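Local coordinates for protein FprA (PDB 1LQT) that transfers electrons between NADPH and ferredoxin through a bound FAD cofactor, and may supply electrons to P450 systems, at residues 13-18 / 101-106; 322-327 / 357-362. All blocks are in the same frame, centred on the assembly; numbering follows the deposited sequence.

Interaction 1. Residues 13-18 / 101-106. With FAD (flavin-adenine dinucleotide), chain H.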
ATOM      1  N   PRO A  13       8.571  -1.653  -4.303  1.00  8.50           N
ATOM      2  CA  PRO A  13       8.756  -1.730  -5.752  1.00  9.52           C
ATOM      3  C   PRO A  13       9.452  -0.540  -6.366  1.00  8.92           C
ATOM      4  O   PRO A  13      10.334  -0.725  -7.189  1.00  8.92           O
ATOM      5  CB  PRO A  13       7.319  -1.900  -6.266  1.00  9.98           C
ATOM      6  CG  PRO A  13       6.593  -2.499  -5.179  1.00 10.42           C
ATOM      7  CD  PRO A  13       7.176  -1.958  -3.901  1.00  9.03           C
ATOM      8  N   SER A  14       9.053   0.677  -6.049  1.00  8.81           N
ATOM      9  CA  SER A  14       9.669   1.819  -6.711  1.00  8.59           C
ATOM     10  C   SER A  14      11.163   1.904  -6.386  1.00  8.46           C
ATOM     11  O   SER A  14      11.959   2.200  -7.266  1.00  8.90           O
ATOM     12  CB  SER A  14       8.923   3.120  -6.406  1.00  9.19           C
ATOM     13  OG  SER A  14       9.080   3.579  -5.086  1.00  8.70           O
ATOM     14  N   ALA A  15      11.525   1.602  -5.152  1.00  8.40           N
ATOM     15  CA  ALA A  15      12.925   1.550  -4.750  1.00  8.50           C
ATOM     16  C   ALA A  15      13.703   0.522  -5.554  1.00  8.24           C
ATOM     17  O   ALA A  15      14.800   0.793  -6.035  1.00  9.00           O
ATOM     18  CB  ALA A  15      13.016   1.242  -3.280  1.00  8.57           C
ATOM     19  N   PHE A  16      13.152  -0.687  -5.660  1.00  8.86           N
ATOM     20  CA  PHE A  16      13.852  -1.746  -6.381  1.00  9.15           C
ATOM     21  C   PHE A  16      13.915  -1.535  -7.870  1.00  9.33           C
ATOM     22  O   PHE A  16      14.923  -1.885  -8.514  1.00  9.49           O
ATOM     23  CB  PHE A  16      13.295  -3.130  -6.030  1.00  9.17           C
ATOM     24  CG  PHE A  16      13.966  -3.708  -4.838  1.00  9.16           C
ATOM     25  CD1 PHE A  16      15.241  -4.250  -4.967  1.00 10.88           C
ATOM     26  CD2 PHE A  16      13.371  -3.709  -3.582  1.00  9.58           C
ATOM     27  CE1 PHE A  16      15.895  -4.766  -3.865  1.00 10.86           C
ATOM     28  CE2 PHE A  16      14.049  -4.209  -2.501  1.00 10.36           C
ATOM     29  CZ  PHE A  16      15.297  -4.723  -2.641  1.00 10.49           C
ATOM     30  N   PHE A  17      12.880  -0.936  -8.453  1.00  9.50           N
ATOM     31  CA  PHE A  17      12.946  -0.590  -9.860  1.00 10.05           C
ATOM     32  C   PHE A  17      13.990   0.511 -10.085  1.00  9.41           C
ATOM     33  O   PHE A  17      14.764   0.454 -11.043  1.00 10.00           O
ATOM     34  CB  PHE A  17      11.577  -0.177 -10.393  1.00 10.69           C
ATOM     35  CG  PHE A  17      10.551  -1.322 -10.461  1.00 11.15           C
ATOM     36  CD1 PHE A  17      10.860  -2.564 -10.954  1.00 14.46           C
ATOM     37  CD2 PHE A  17       9.254  -1.096 -10.059  1.00 11.39           C
ATOM     38  CE1 PHE A  17       9.911  -3.549 -11.006  1.00 15.41           C
ATOM     39  CE2 PHE A  17       8.312  -2.105 -10.143  1.00 12.44           C
ATOM     40  CZ  PHE A  17       8.644  -3.297 -10.615  1.00 14.67           C
ATOM     41  N   ALA A  18      14.052   1.470  -9.179  1.00  9.59           N
ATOM     42  CA  ALA A  18      15.080   2.506  -9.286  1.00  9.52           C
ATOM     43  C   ALA A  18      16.477   1.887  -9.196  1.00  9.59           C
ATOM     44  O   ALA A  18      17.365   2.229  -9.960  1.00  9.77           O
ATOM     45  CB  ALA A  18      14.880   3.559  -8.215  1.00  9.61           C
ATOM     46  N   ILE A 101      17.367   8.943  -3.449  1.00  9.58           N
ATOM     47  CA  ILE A 101      16.028   8.707  -3.995  1.00  9.05           C
ATOM     48  C   ILE A 101      15.102   8.317  -2.856  1.00  8.59           C
ATOM     49  O   ILE A 101      15.341   7.326  -2.173  1.00  9.26           O
ATOM     50  CB  ILE A 101      16.036   7.607  -5.040  1.00  9.19           C
ATOM     51  CG1 ILE A 101      17.025   7.896  -6.181  1.00  9.85           C
ATOM     52  CG2 ILE A 101      14.649   7.403  -5.573  1.00 10.16           C
ATOM     53  CD1 ILE A 101      17.133   6.793  -7.160  1.00 10.62           C
ATOM     54  N   TYR A 102      14.048   9.108  -2.653  1.00  8.64           N
ATOM     55  CA  TYR A 102      13.017   8.805  -1.677  1.00  8.57           C
ATOM     56  C   TYR A 102      11.928   7.983  -2.341  1.00  8.37           C
ATOM     57  O   TYR A 102      11.273   8.435  -3.269  1.00  9.00           O
ATOM     58  CB  TYR A 102      12.474  10.109  -1.059  1.00  8.88           C
ATOM     59  CG  TYR A 102      13.510  10.668  -0.138  1.00  9.15           C
ATOM     60  CD1 TYR A 102      14.529  11.480  -0.609  1.00  9.58           C
ATOM     61  CD2 TYR A 102      13.546  10.323   1.205  1.00  9.86           C
ATOM     62  CE1 TYR A 102      15.551  11.885   0.207  1.00 10.32           C
ATOM     63  CE2 TYR A 102      14.558  10.742   2.032  1.00  9.96           C
ATOM     64  CZ  TYR A 102      15.568  11.505   1.529  1.00 10.39           C
ATOM     65  OH  TYR A 102      16.590  11.860   2.370  1.00 11.40           O
ATOM     66  N   ALA A 103      11.726   6.779  -1.804  1.00  8.59           N
ATOM     67  CA  ALA A 103      10.803   5.782  -2.306  1.00  8.26           C
ATOM     68  C   ALA A 103       9.960   5.291  -1.129  1.00  8.32           C
ATOM     69  O   ALA A 103       9.769   4.092  -0.920  1.00  8.40           O
ATOM     70  CB  ALA A 103      11.573   4.643  -2.970  1.00  8.55           C
ATOM     71  N   VAL A 104       9.436   6.245  -0.357  1.00  8.64           N
ATOM     72  CA  VAL A 104       8.869   5.957   0.942  1.00  8.26           C
ATOM     73  C   VAL A 104       7.391   5.594   0.908  1.00  8.36           C
ATOM     74  O   VAL A 104       6.800   5.267   1.937  1.00  8.31           O
ATOM     75  CB  VAL A 104       9.073   7.143   1.909  1.00  8.24           C
ATOM     76  CG1 VAL A 104      10.532   7.313   2.270  1.00  9.74           C
ATOM     77  CG2 VAL A 104       8.444   8.452   1.373  1.00  9.67           C
ATOM     78  N   GLY A 105       6.786   5.644  -0.265  1.00  8.53           N
ATOM     79  CA  GLY A 105       5.370   5.294  -0.365  1.00  8.27           C
ATOM     80  C   GLY A 105       4.497   6.227   0.435  1.00  8.50           C
ATOM     81  O   GLY A 105       4.845   7.387   0.720  1.00  8.95           O
ATOM     82  N   ALA A 106       3.331   5.697   0.775  1.00  8.32           N
ATOM     83  CA  ALA A 106       2.279   6.429   1.452  1.00  8.64           C
ATOM     84  C   ALA A 106       1.987   5.664   2.730  1.00  8.46           C
ATOM     85  O   ALA A 106       1.329   4.614   2.718  1.00  8.83           O
ATOM     86  CB  ALA A 106       1.037   6.529   0.543  1.00  9.32           C
TER
HETATM   87  PA  FAD H2457       5.760   0.962  -0.849  1.00  8.02           P
HETATM   88  O1A FAD H2457       4.799   1.443   0.161  1.00  8.20           O
HETATM   89  O2A FAD H2457       5.589  -0.382  -1.456  1.00  7.84           O
HETATM   90  O5B FAD H2457       7.228   0.988  -0.215  1.00  7.94           O
HETATM   91  C5B FAD H2457       7.635   2.092   0.603  1.00  7.87           C
HETATM   92  C4B FAD H2457       8.760   1.579   1.492  1.00  7.90           C
HETATM   93  O4B FAD H2457       9.370   2.718   2.094  1.00  8.01           O
HETATM   94  C3B FAD H2457       8.291   0.668   2.633  1.00  8.20           C
HETATM   95  O3B FAD H2457       9.066  -0.505   2.733  1.00  8.05           O
HETATM   96  C2B FAD H2457       8.414   1.559   3.841  1.00  8.02           C
HETATM   97  O2B FAD H2457       8.572   0.900   5.076  1.00  7.90           O
HETATM   98  C1B FAD H2457       9.614   2.433   3.457  1.00  7.97           C
HETATM   99  N9A FAD H2457       9.706   3.695   4.177  1.00  8.30           N
HETATM  100  C8A FAD H2457       8.696   4.600   4.362  1.00  8.30           C
HETATM  101  N7A FAD H2457       9.098   5.663   5.046  1.00  9.15           N
HETATM  102  C5A FAD H2457      10.423   5.411   5.344  0.50  8.27           C
HETATM  103  C6A FAD H2457      11.368   6.156   6.053  1.00  9.63           C
HETATM  104  N6A FAD H2457      11.134   7.354   6.567  1.00 10.73           N
HETATM  105  N1A FAD H2457      12.616   5.622   6.161  1.00  9.12           N
HETATM  106  C2A FAD H2457      12.885   4.419   5.586  1.00  8.79           C
HETATM  107  N3A FAD H2457      12.029   3.657   4.891  1.00  8.93           N
HETATM  108  C4A FAD H2457      10.810   4.198   4.798  0.50  8.33           C
HETATM  109  N1  FAD H2457      -0.404  -3.886  -6.634  1.00 10.26           N
HETATM  110  C2  FAD H2457      -0.475  -4.985  -7.438  1.00 10.74           C
HETATM  111  O2  FAD H2457       0.087  -5.013  -8.516  1.00 11.76           O
HETATM  112  N3  FAD H2457      -1.227  -6.071  -7.019  1.00 11.52           N
HETATM  113  C4  FAD H2457      -1.840  -6.152  -5.803  1.00 10.61           C
HETATM  114  O4  FAD H2457      -2.472  -7.179  -5.468  1.00 12.30           O
HETATM  115  C4X FAD H2457      -1.718  -5.041  -4.961  0.50  9.92           C
HETATM  116  N5  FAD H2457      -2.287  -5.050  -3.707  1.00 10.25           N
HETATM  117  C5X FAD H2457      -2.194  -3.938  -2.910  0.50  9.73           C
HETATM  118  C6  FAD H2457      -2.784  -3.932  -1.670  1.00  9.61           C
HETATM  119  C7  FAD H2457      -2.783  -2.810  -0.859  1.00  9.98           C
HETATM  120  C7M FAD H2457      -3.427  -2.855   0.499  1.00 10.88           C
HETATM  121  C8  FAD H2457      -2.124  -1.663  -1.318  1.00  9.28           C
HETATM  122  C8M FAD H2457      -2.111  -0.407  -0.492  1.00 10.11           C
HETATM  123  C9  FAD H2457      -1.500  -1.660  -2.564  1.00  9.60           C
HETATM  124  C9A FAD H2457      -1.524  -2.787  -3.373  1.00  9.46           C
HETATM  125  N10 FAD H2457      -0.924  -2.798  -4.637  1.00  9.41           N
HETATM  126  C10 FAD H2457      -0.998  -3.925  -5.418  1.00  9.50           C
HETATM  127  C1' FAD H2457      -0.154  -1.629  -5.153  1.00  9.49           C
HETATM  128  C2' FAD H2457       1.314  -1.700  -4.734  1.00  9.15           C
HETATM  129  O2' FAD H2457       1.365  -2.023  -3.367  1.00  9.52           O
HETATM  130  C3' FAD H2457       1.990  -0.339  -4.988  1.00  8.77           C
HETATM  131  O3' FAD H2457       1.971  -0.016  -6.375  1.00  9.65           O
HETATM  132  C4' FAD H2457       3.475  -0.270  -4.631  1.00  8.31           C
HETATM  133  O4' FAD H2457       3.775  -1.069  -3.490  1.00  8.62           O
HETATM  134  C5' FAD H2457       3.898   1.177  -4.379  1.00  8.25           C
HETATM  135  O5' FAD H2457       5.326   1.134  -4.268  1.00  7.96           O
HETATM  136  P   FAD H2457       6.202   2.215  -3.503  1.00  8.33           P
HETATM  137  O1P FAD H2457       7.593   1.745  -3.694  1.00  8.04           O
HETATM  138  O2P FAD H2457       5.879   3.619  -3.900  1.00  8.59           O
HETATM  139  O3P FAD H2457       5.780   2.125  -1.977  1.00  7.88           O
HETATM  140  O   HOH W   1       9.931   1.699  -2.293  1.00  8.63           O
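The first turn of helix 13-28 packs beside the end of strand 99-102 and the turn after it, the backbones coming closest at Ala15 and Ala103, whose CA atoms are 5.3 Å apart. Small side chains make this approach possible. The methyl of Ala103 fits between two neighbours on the helix: Ala15 CB is 3.7 Å from Ala103 CB, and the hydroxyl of Ser14 lies against the same methyl. One turn further along, Ala18 presents its methyl to Ile101, whose chain reaches across with CG1 anti to the carbonyl carbon (chi1 -56°) and then runs extended, so that CD1 does the touching.

The polar chemistry gathers on the pyrophosphate of FAD. Ser14 grips one phosphate oxygen twice: its backbone N donates to FAD O1P at 3.0 Å, and its OG donates to FAD O1P at 2.7 Å. The chi1 of 71° tucks OG back between the backbone N and the carbonyl carbon, which brings both donors to one acceptor. A water bridges the two segments and the phosphate, accepting from Ala15 N at 3.3 Å and lying 2.8 Å from Ala103 O and 2.7 Å from FAD O1P. Beyond it, Val104 sets CG1 against the adenine, 3.5 Å from FAD N7A. At Gly105 the backbone takes a positive phi and passes its CA close to FAD O3P. A helix N-terminus turned to a dinucleotide pyrophosphate, with a water between helix, strand end and phosphate, is the hallmark of the Rossmann-type fold; the chain fits its GxGxxA sequence pattern, with Ala15 as the alanine.

Interaction 2. Residues 322-327 / 357-362. With FAD (flavin-adenine dinucleotide), chain H.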
ATOM      1  N   VAL A 322     -10.434   4.794   1.710  1.00  8.30           N
ATOM      2  CA  VAL A 322     -10.578   5.965   0.865  1.00  8.76           C
ATOM      3  C   VAL A 322      -9.240   6.505   0.423  1.00  8.34           C
ATOM      4  O   VAL A 322      -9.119   7.672   0.049  1.00  9.50           O
ATOM      5  CB  VAL A 322     -11.531   7.013   1.442  1.00  9.08           C
ATOM      6  CG1 VAL A 322     -12.895   6.407   1.638  1.00  8.90           C
ATOM      7  CG2 VAL A 322     -11.028   7.623   2.758  1.00  9.22           C
ATOM      8  N   GLY A 323      -8.242   5.640   0.448  1.00  8.83           N
ATOM      9  CA  GLY A 323      -6.908   5.938  -0.040  1.00  8.71           C
ATOM     10  C   GLY A 323      -5.875   5.965   1.047  1.00  8.34           C
ATOM     11  O   GLY A 323      -6.137   6.329   2.188  1.00  8.77           O
ATOM     12  N   TYR A 324      -4.685   5.538   0.659  1.00  8.59           N
ATOM     13  CA  TYR A 324      -3.482   5.736   1.464  1.00  8.64           C
ATOM     14  C   TYR A 324      -3.069   7.224   1.315  1.00  8.46           C
ATOM     15  O   TYR A 324      -3.608   7.934   0.490  1.00  9.34           O
ATOM     16  CB  TYR A 324      -2.373   4.784   1.015  1.00  8.97           C
ATOM     17  CG  TYR A 324      -2.533   3.371   1.556  1.00  8.64           C
ATOM     18  CD1 TYR A 324      -3.707   2.626   1.422  1.00 10.01           C
ATOM     19  CD2 TYR A 324      -1.471   2.761   2.195  1.00  8.92           C
ATOM     20  CE1 TYR A 324      -3.813   1.347   1.962  1.00 10.07           C
ATOM     21  CE2 TYR A 324      -1.563   1.466   2.730  1.00  9.43           C
ATOM     22  CZ  TYR A 324      -2.731   0.779   2.626  1.00 10.02           C
ATOM     23  OH  TYR A 324      -2.886  -0.481   3.140  1.00 10.14           O
ATOM     24  N   ARG A 325      -2.077   7.648   2.085  1.00  9.08           N
ATOM     25  CA  ARG A 325      -1.657   9.028   2.132  1.00  9.31           C
ATOM     26  C   ARG A 325      -0.206   9.115   2.564  1.00  9.12           C
ATOM     27  O   ARG A 325       0.201   8.481   3.514  1.00  9.23           O
ATOM     28  CB  ARG A 325      -2.556   9.813   3.102  1.00 10.52           C
ATOM     29  CG  ARG A 325      -2.247  11.275   3.206  1.00 10.81           C
ATOM     30  CD  ARG A 325      -3.298  12.004   4.016  1.00 12.21           C
ATOM     31  NE  ARG A 325      -2.808  13.278   4.509  1.00 14.66           N
ATOM     32  CZ  ARG A 325      -2.586  14.348   3.765  1.00 14.75           C
ATOM     33  NH1 ARG A 325      -2.890  14.369   2.469  1.00 13.57           N
ATOM     34  NH2 ARG A 325      -2.040  15.409   4.340  1.00 16.78           N
ATOM     35  N   GLY A 326       0.554   9.959   1.884  1.00  9.04           N
ATOM     36  CA  GLY A 326       1.931  10.200   2.261  1.00  9.76           C
ATOM     37  C   GLY A 326       2.034  10.922   3.586  1.00  9.38           C
ATOM     38  O   GLY A 326       1.116  11.613   4.019  1.00 10.35           O
ATOM     39  N   VAL A 327       3.201  10.785   4.199  1.00 10.49           N
ATOM     40  CA  VAL A 327       3.541  11.425   5.436  1.00 11.82           C
ATOM     41  C   VAL A 327       4.746  12.327   5.155  1.00 10.96           C
ATOM     42  O   VAL A 327       5.650  11.912   4.471  1.00 11.37           O
ATOM     43  CB  VAL A 327       3.900  10.354   6.490  1.00 13.10           C
ATOM     44  CG1 VAL A 327       4.432  10.944   7.767  1.00 16.17           C
ATOM     45  CG2 VAL A 327       2.680   9.450   6.751  1.00 14.65           C
ATOM     46  N   VAL A 357      10.423   8.599  -6.231  1.00  9.62           N
ATOM     47  CA  VAL A 357       9.801   7.616  -7.090  1.00  9.57           C
ATOM     48  C   VAL A 357       8.613   7.030  -6.344  1.00  9.19           C
ATOM     49  O   VAL A 357       8.533   7.097  -5.129  1.00  9.35           O
ATOM     50  CB  VAL A 357      10.769   6.469  -7.513  1.00  9.86           C
ATOM     51  CG1 VAL A 357      11.904   7.037  -8.387  1.00 10.84           C
ATOM     52  CG2 VAL A 357      11.310   5.770  -6.292  1.00 10.03           C
ATOM     53  N   GLY A 358       7.723   6.404  -7.091  1.00  9.39           N
ATOM     54  CA  GLY A 358       6.644   5.643  -6.490  1.00  8.94           C
ATOM     55  C   GLY A 358       5.513   6.509  -5.991  1.00  8.70           C
ATOM     56  O   GLY A 358       5.306   7.643  -6.418  1.00  9.39           O
ATOM     57  N   TRP A 359       4.762   5.946  -5.059  1.00  8.78           N
ATOM     58  CA  TRP A 359       3.592   6.624  -4.521  1.00  8.93           C
ATOM     59  C   TRP A 359       3.872   7.958  -3.841  1.00  9.21           C
ATOM     60  O   TRP A 359       2.996   8.801  -3.839  1.00  9.51           O
ATOM     61  CB  TRP A 359       2.838   5.658  -3.603  1.00  9.18           C
ATOM     62  CG  TRP A 359       2.076   4.614  -4.356  1.00  9.04           C
ATOM     63  CD1 TRP A 359       2.136   4.341  -5.680  1.00  9.78           C
ATOM     64  CD2 TRP A 359       1.072   3.764  -3.816  1.00  9.64           C
ATOM     65  NE1 TRP A 359       1.224   3.369  -6.009  1.00 10.53           N
ATOM     66  CE2 TRP A 359       0.539   3.020  -4.879  1.00  9.87           C
ATOM     67  CE3 TRP A 359       0.530   3.589  -2.534  1.00 10.59           C
ATOM     68  CZ2 TRP A 359      -0.503   2.135  -4.704  1.00 10.85           C
ATOM     69  CZ3 TRP A 359      -0.538   2.700  -2.378  1.00 10.90           C
ATOM     70  CH2 TRP A 359      -1.028   2.001  -3.462  1.00 10.30           C
ATOM     71  N   ILE A 360       5.055   8.165  -3.273  1.00  9.53           N
ATOM     72  CA  ILE A 360       5.333   9.451  -2.689  1.00  9.66           C
ATOM     73  C   ILE A 360       5.488  10.547  -3.765  1.00  9.75           C
ATOM     74  O   ILE A 360       5.316  11.721  -3.473  1.00 11.33           O
ATOM     75  CB  ILE A 360       6.569   9.393  -1.747  1.00  9.64           C
ATOM     76  CG1 ILE A 360       6.583  10.623  -0.810  1.00  9.87           C
ATOM     77  CG2 ILE A 360       7.878   9.293  -2.513  1.00  9.84           C
ATOM     78  CD1 ILE A 360       5.402  10.752   0.163  1.00 10.49           C
ATOM     79  N   LYS A 361       5.839  10.143  -4.976  1.00 10.60           N
ATOM     80  CA  LYS A 361       5.962  11.024  -6.147  1.00 11.22           C
ATOM     81  C   LYS A 361       4.629  11.251  -6.843  1.00 11.89           C
ATOM     82  O   LYS A 361       4.302  12.399  -7.172  1.00 15.66           O
ATOM     83  CB  LYS A 361       6.952  10.414  -7.159  1.00 11.33           C
ATOM     84  CG  LYS A 361       7.096  11.149  -8.534  1.00 13.40           C
ATOM     85  CD  LYS A 361       8.012  10.297  -9.467  1.00 14.51           C
ATOM     86  CE  LYS A 361       8.158  10.870 -10.876  1.00 15.94           C
ATOM     87  NZ  LYS A 361       8.975   9.944 -11.738  1.00 17.22           N
ATOM     88  N   ARG A 362       3.916  10.155  -7.109  1.00 11.47           N
ATOM     89  CA  ARG A 362       2.754  10.125  -8.002  1.00 13.34           C
ATOM     90  C   ARG A 362       1.427  10.095  -7.311  1.00 12.14           C
ATOM     91  O   ARG A 362       0.405  10.231  -7.969  1.00 14.77           O
ATOM     92  CB  ARG A 362       2.783   8.807  -8.793  1.00 15.61           C
ATOM     93  CG  ARG A 362       3.934   8.583  -9.652  1.00 17.25           C
ATOM     94  CD  ARG A 362       3.673   7.520 -10.659  1.00 19.56           C
ATOM     95  NE  ARG A 362       3.755   6.223  -9.986  1.00 23.80           N
ATOM     96  CZ  ARG A 362       2.783   5.322  -9.944  1.00 25.24           C
ATOM     97  NH1 ARG A 362       1.640   5.547 -10.573  1.00 27.26           N
ATOM     98  NH2 ARG A 362       2.932   4.187  -9.268  1.00 25.66           N
TER
HETATM   99  PA  FAD H2457       5.760   0.962  -0.849  1.00  8.02           P
HETATM  100  O1A FAD H2457       4.799   1.443   0.161  1.00  8.20           O
HETATM  101  O2A FAD H2457       5.589  -0.382  -1.456  1.00  7.84           O
HETATM  102  O5B FAD H2457       7.228   0.988  -0.215  1.00  7.94           O
HETATM  103  C5B FAD H2457       7.635   2.092   0.603  1.00  7.87           C
HETATM  104  C4B FAD H2457       8.760   1.579   1.492  1.00  7.90           C
HETATM  105  O4B FAD H2457       9.370   2.718   2.094  1.00  8.01           O
HETATM  106  C3B FAD H2457       8.291   0.668   2.633  1.00  8.20           C
HETATM  107  O3B FAD H2457       9.066  -0.505   2.733  1.00  8.05           O
HETATM  108  C2B FAD H2457       8.414   1.559   3.841  1.00  8.02           C
HETATM  109  O2B FAD H2457       8.572   0.900   5.076  1.00  7.90           O
HETATM  110  C1B FAD H2457       9.614   2.433   3.457  1.00  7.97           C
HETATM  111  N9A FAD H2457       9.706   3.695   4.177  1.00  8.30           N
HETATM  112  C8A FAD H2457       8.696   4.600   4.362  1.00  8.30           C
HETATM  113  N7A FAD H2457       9.098   5.663   5.046  1.00  9.15           N
HETATM  114  C5A FAD H2457      10.423   5.411   5.344  0.50  8.27           C
HETATM  115  C6A FAD H2457      11.368   6.156   6.053  1.00  9.63           C
HETATM  116  N6A FAD H2457      11.134   7.354   6.567  1.00 10.73           N
HETATM  117  N1A FAD H2457      12.616   5.622   6.161  1.00  9.12           N
HETATM  118  C2A FAD H2457      12.885   4.419   5.586  1.00  8.79           C
HETATM  119  N3A FAD H2457      12.029   3.657   4.891  1.00  8.93           N
HETATM  120  C4A FAD H2457      10.810   4.198   4.798  0.50  8.33           C
HETATM  121  N1  FAD H2457      -0.404  -3.886  -6.634  1.00 10.26           N
HETATM  122  C2  FAD H2457      -0.475  -4.985  -7.438  1.00 10.74           C
HETATM  123  O2  FAD H2457       0.087  -5.013  -8.516  1.00 11.76           O
HETATM  124  N3  FAD H2457      -1.227  -6.071  -7.019  1.00 11.52           N
HETATM  125  C4  FAD H2457      -1.840  -6.152  -5.803  1.00 10.61           C
HETATM  126  O4  FAD H2457      -2.472  -7.179  -5.468  1.00 12.30           O
HETATM  127  C4X FAD H2457      -1.718  -5.041  -4.961  0.50  9.92           C
HETATM  128  N5  FAD H2457      -2.287  -5.050  -3.707  1.00 10.25           N
HETATM  129  C5X FAD H2457      -2.194  -3.938  -2.910  0.50  9.73           C
HETATM  130  C6  FAD H2457      -2.784  -3.932  -1.670  1.00  9.61           C
HETATM  131  C7  FAD H2457      -2.783  -2.810  -0.859  1.00  9.98           C
HETATM  132  C7M FAD H2457      -3.427  -2.855   0.499  1.00 10.88           C
HETATM  133  C8  FAD H2457      -2.124  -1.663  -1.318  1.00  9.28           C
HETATM  134  C8M FAD H2457      -2.111  -0.407  -0.492  1.00 10.11           C
HETATM  135  C9  FAD H2457      -1.500  -1.660  -2.564  1.00  9.60           C
HETATM  136  C9A FAD H2457      -1.524  -2.787  -3.373  1.00  9.46           C
HETATM  137  N10 FAD H2457      -0.924  -2.798  -4.637  1.00  9.41           N
HETATM  138  C10 FAD H2457      -0.998  -3.925  -5.418  1.00  9.50           C
HETATM  139  C1' FAD H2457      -0.154  -1.629  -5.153  1.00  9.49           C
HETATM  140  C2' FAD H2457       1.314  -1.700  -4.734  1.00  9.15           C
HETATM  141  O2' FAD H2457       1.365  -2.023  -3.367  1.00  9.52           O
HETATM  142  C3' FAD H2457       1.990  -0.339  -4.988  1.00  8.77           C
HETATM  143  O3' FAD H2457       1.971  -0.016  -6.375  1.00  9.65           O
HETATM  144  C4' FAD H2457       3.475  -0.270  -4.631  1.00  8.31           C
HETATM  145  O4' FAD H2457       3.775  -1.069  -3.490  1.00  8.62           O
HETATM  146  C5' FAD H2457       3.898   1.177  -4.379  1.00  8.25           C
HETATM  147  O5' FAD H2457       5.326   1.134  -4.268  1.00  7.96           O
HETATM  148  P   FAD H2457       6.202   2.215  -3.503  1.00  8.33           P
HETATM  149  O1P FAD H2457       7.593   1.745  -3.694  1.00  8.04           O
HETATM  150  O2P FAD H2457       5.879   3.619  -3.900  1.00  8.59           O
HETATM  151  O3P FAD H2457       5.780   2.125  -1.977  1.00  7.88           O
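FAD O2P takes the backbone N-H of Trp359 in a nearly straight bond, 2.8 Å from Trp359 N with an angle of 163° at the hydrogen. Gly358, the N-cap of the short helix 359-362, has a positive phi and brings its CA close to the same oxygen. Its carbonyl O accepts from both Lys361 N and Arg362 N, closing the first turn.

The Trp359 indole carries the contact onward. With CG anti to the carbonyl carbon (chi1 -75°), the ring extends along the ribityl chain, and FAD C5' sits 3.7 Å above one face, offset toward the rim. Trp359 CZ2 comes 3.5 Å from FAD C3', while CH2 approaches the dimethylbenzene end of the flavin at C9. This is the FAD pocket of a ferredoxin-NADP reductase, and the bound NADP derivative also touches Trp359.

Tyr324 meets the tryptophan obliquely, its CB 4.4 Å from Trp359 CZ3. The Tyr324 ring has the flavin methyl C8M over one face, with Tyr324 CZ 3.4 Å from FAD C8M, and its OH lies near C7M. Farther along, Ile360 packs directly on the backbone of Gly326, with Ile360 CD1 4.1 Å from Gly326 CA, and Val104 packs against the same isoleucine.

In the fold
Interactions 1 and 2 have centres 11 Å apart and share one FAD, whose phosphate P carries O1P for residues 13-18 and O2P for residues 357-362. Both are largely buried, though interaction 2 reaches the surface at Val327. Interaction 1 joins a helix to a strand next to the edge of the mixed sheet through small methyls and a water; interaction 2 joins a short strand and a short helix through Tyr324 and Trp359 at the flavin end and the Ile360 methyl on Gly326 farther out. They touch directly: Val357 N probably bonds to Tyr102 O, continuing the pairing of parallel strands 99-102 and 354-356 just past the latter's end, while Ser14 packs on Val357 and Gly358, and Ala106 O lies against the Tyr324 ring.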